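Local atomic coordinates of putative pectin lyase (Geobacillus virus E2, PDB entry 7CHU), a protein that forms the trimeric tailspike of a thermophilic bacteriophage and, with its pectin-lyase-like beta-helix, probably binds or degrades host surface polysaccharide. Residues Ser103-Ala108 with Thr165-Cys170. Residues are numbered along the deposited sequence; the frame is centred on the assembly and turned at random.
Sequences SSLNNA and TAQRLC
Asn-106 grips the backbone of Arg-168 at both ends: its own N donates to Arg-168 O across 3.0 Å. Its side-chain OD1 in turn accepts from Arg-168 N, also at 3.0 Å, in a fairly straight bond (N-H...O 165°). This two-point clamp fastens the loop between helix 91-99 and strand 113-117 to the lead-in of strand 169-175, which contributes to one of the parallel sheets of the pectate-lyase-like beta-helix. Arg-168 N reaches OD1 from a position tilted 29° off the plane of the side-chain carbonyl. CG of Asn-106 stands beside the backbone N, anti to the carbonyl carbon, which lets one residue supply both the donor and the acceptor.

The amide of Gln-167 crosses that of Asn-106 with their planes 69° apart. Although Gln-167 OE1 comes within 3.0 Å of Asn-106 ND2, the angle is too poor for a hydrogen bond; instead a water donates to Gln-167 OE1, its O 2.7 Å away, and weakly to Leu-105 O. The Gln-167 side chain crosses that of Leu-105 at about a right angle, with NE2 3.6 Å from Leu-105 CD1 and OE1 3.5 Å from its CB, while the other methyl, CD2, packs against Leu-169 CD1.

Other polar groups of the two segments find partners beyond them. The guanidinium of Arg-168 makes a salt bridge with Glu-216, hydrogen bonds to Ser-195 OG and Ile-194 O, and a cation-pi contact with Trp-218. Asn-107 OD1 binds Arg-205 of the second subunit, so the loop also belongs to the trimer interface. Ser-133 OG bonds both Asn-106 O and Cys-170 N, bridging the two segments beside the point where Cys-170 CB lies 3.4 Å from Asn-106 O.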
ATOM      1  N   SER A 103      10.826 -32.367   7.809  1.00 17.69           N
ATOM      2  CA  SER A 103      11.397 -31.055   8.083  1.00 19.21           C
ATOM      3  C   SER A 103      11.940 -31.024   9.505  1.00 20.30           C
ATOM      4  O   SER A 103      11.971 -32.033  10.205  1.00 20.28           O
ATOM      5  CB  SER A 103      10.363 -29.945   7.859  1.00 17.90           C
ATOM      6  OG  SER A 103      10.976 -28.692   8.084  1.00 19.32           O
ATOM      7  N   SER A 104      12.408 -29.854   9.916  1.00 22.34           N
ATOM      8  CA  SER A 104      12.895 -29.653  11.275  1.00 24.05           C
ATOM      9  C   SER A 104      12.610 -28.207  11.687  1.00 22.70           C
ATOM     10  O   SER A 104      11.684 -27.585  11.150  1.00 20.03           O
ATOM     11  CB  SER A 104      14.385 -30.001  11.373  1.00 22.88           C
ATOM     12  OG  SER A 104      15.148 -29.275  10.415  1.00 21.78           O
ATOM     13  N   LEU A 105      13.374 -27.656  12.628  1.00 22.29           N
ATOM     14  CA  LEU A 105      13.025 -26.364  13.208  1.00 20.98           C
ATOM     15  C   LEU A 105      14.033 -25.285  12.836  1.00 23.88           C
ATOM     16  O   LEU A 105      15.086 -25.549  12.244  1.00 24.58           O
ATOM     17  CB  LEU A 105      12.902 -26.456  14.732  1.00 24.95           C
ATOM     18  CG  LEU A 105      11.711 -27.273  15.213  1.00 25.90           C
ATOM     19  CD1 LEU A 105      12.150 -28.129  16.378  1.00 34.88           C
ATOM     20  CD2 LEU A 105      10.571 -26.370  15.605  1.00 31.97           C
ATOM     21  N   ASN A 106      13.691 -24.057  13.219  1.00 23.82           N
ATOM     22  CA  ASN A 106      14.428 -22.834  12.832  1.00 25.17           C
ATOM     23  C   ASN A 106      14.421 -22.778  11.295  1.00 22.85           C
ATOM     24  O   ASN A 106      13.404 -23.130  10.677  1.00 21.33           O
ATOM     25  CB  ASN A 106      15.808 -22.826  13.487  1.00 23.83           C
ATOM     26  CG  ASN A 106      15.780 -22.357  14.964  1.00 38.77           C
ATOM     27  OD1 ASN A 106      14.824 -21.718  15.434  1.00 32.10           O
ATOM     28  ND2 ASN A 106      16.833 -22.713  15.707  1.00 37.76           N
ATOM     29  N   ASN A 107      15.523 -22.365  10.659  1.00 22.94           N
ATOM     30  CA  ASN A 107      15.550 -22.158   9.209  1.00 22.95           C
ATOM     31  C   ASN A 107      15.168 -23.424   8.447  1.00 26.54           C
ATOM     32  O   ASN A 107      14.369 -23.367   7.506  1.00 27.58           O
ATOM     33  CB  ASN A 107      16.935 -21.681   8.778  1.00 29.60           C
ATOM     34  CG  ASN A 107      17.080 -20.173   8.834  1.00 38.03           C
ATOM     35  OD1 ASN A 107      17.765 -19.583   7.998  1.00 42.43           O
ATOM     36  ND2 ASN A 107      16.428 -19.534   9.811  1.00 39.33           N
ATOM     37  N   ALA A 108      15.737 -24.578   8.843  1.00 24.81           N
ATOM     38  CA  ALA A 108      15.466 -25.889   8.234  1.00 24.73           C
ATOM     39  C   ALA A 108      15.643 -25.867   6.716  1.00 21.22           C
ATOM     40  O   ALA A 108      14.811 -26.380   5.964  1.00 15.79           O
ATOM     41  CB  ALA A 108      14.074 -26.401   8.598  1.00 22.04           C
ATOM     42  N   THR A 165      10.151 -25.339  22.323  1.00 25.34           N
ATOM     43  CA  THR A 165       9.962 -23.893  22.474  1.00 26.63           C
ATOM     44  C   THR A 165      11.244 -23.135  22.793  1.00 27.97           C
ATOM     45  O   THR A 165      11.178 -21.928  23.055  1.00 28.60           O
ATOM     46  CB  THR A 165       8.925 -23.578  23.546  1.00 31.50           C
ATOM     47  OG1 THR A 165       9.255 -24.288  24.743  1.00 33.28           O
ATOM     48  CG2 THR A 165       7.522 -23.963  23.070  1.00 31.60           C
ATOM     49  N   ALA A 166      12.394 -23.798  22.801  1.00 28.85           N
ATOM     50  CA  ALA A 166      13.676 -23.107  22.837  1.00 27.44           C
ATOM     51  C   ALA A 166      14.080 -22.585  21.459  1.00 29.02           C
ATOM     52  O   ALA A 166      15.086 -21.869  21.344  1.00 22.42           O
ATOM     53  CB  ALA A 166      14.751 -24.054  23.382  1.00 28.07           C
ATOM     54  N   GLN A 167      13.313 -22.946  20.425  1.00 25.75           N
ATOM     55  CA  GLN A 167      13.529 -22.662  19.022  1.00 27.19           C
ATOM     56  C   GLN A 167      12.310 -21.942  18.459  1.00 24.38           C
ATOM     57  O   GLN A 167      11.297 -21.732  19.143  1.00 20.98           O
ATOM     58  CB  GLN A 167      13.766 -23.952  18.215  1.00 24.79           C
ATOM     59  CG  GLN A 167      14.766 -24.938  18.748  1.00 31.21           C
ATOM     60  CD  GLN A 167      15.281 -25.810  17.621  1.00 31.44           C
ATOM     61  OE1 GLN A 167      15.675 -25.295  16.567  1.00 35.75           O
ATOM     62  NE2 GLN A 167      15.244 -27.126  17.811  1.00 29.47           N
ATOM     63  N   ARG A 168      12.383 -21.616  17.179  1.00 20.81           N
ATOM     64  CA  ARG A 168      11.264 -20.989  16.501  1.00 19.87           C
ATOM     65  C   ARG A 168      10.801 -21.834  15.323  1.00 23.76           C
ATOM     66  O   ARG A 168      11.527 -22.683  14.799  1.00 19.95           O
ATOM     67  CB  ARG A 168      11.651 -19.592  16.054  1.00 22.16           C
ATOM     68  CG  ARG A 168      12.110 -18.752  17.236  1.00 22.11           C
ATOM     69  CD  ARG A 168      12.255 -17.318  16.862  1.00 20.31           C
ATOM     70  NE  ARG A 168      10.969 -16.710  16.545  1.00 23.14           N
ATOM     71  CZ  ARG A 168      10.136 -16.227  17.459  1.00 21.83           C
ATOM     72  NH1 ARG A 168      10.455 -16.287  18.754  1.00 19.66           N
ATOM     73  NH2 ARG A 168       8.991 -15.669  17.076  1.00 20.28           N
ATOM     74  N   LEU A 169       9.559 -21.594  14.935  1.00 18.39           N
ATOM     75  CA  LEU A 169       8.998 -22.126  13.710  1.00 19.22           C
ATOM     76  C   LEU A 169       9.145 -21.070  12.626  1.00 18.31           C
ATOM     77  O   LEU A 169       8.698 -19.937  12.821  1.00 15.41           O
ATOM     78  CB  LEU A 169       7.523 -22.460  13.929  1.00 19.79           C
ATOM     79  CG  LEU A 169       6.952 -23.541  13.048  1.00 20.00           C
ATOM     80  CD1 LEU A 169       7.681 -24.827  13.372  1.00 24.61           C
ATOM     81  CD2 LEU A 169       5.479 -23.669  13.355  1.00 22.51           C
ATOM     82  N   CYS A 170       9.743 -21.434  11.485  1.00 11.92           N
ATOM     83  CA  CYS A 170      10.004 -20.462  10.425  1.00 16.12           C
ATOM     84  C   CYS A 170       9.334 -20.825   9.104  1.00 16.22           C
ATOM     85  O   CYS A 170       9.190 -22.003   8.752  1.00 12.32           O
ATOM     86  CB  CYS A 170      11.508 -20.293  10.186  1.00 16.19           C
ATOM     87  SG  CYS A 170      12.393 -19.720  11.627  1.00 26.71           S
TER
HETATM   88  O   HOH W   1      17.433 -26.195  14.743  1.00 33.06           O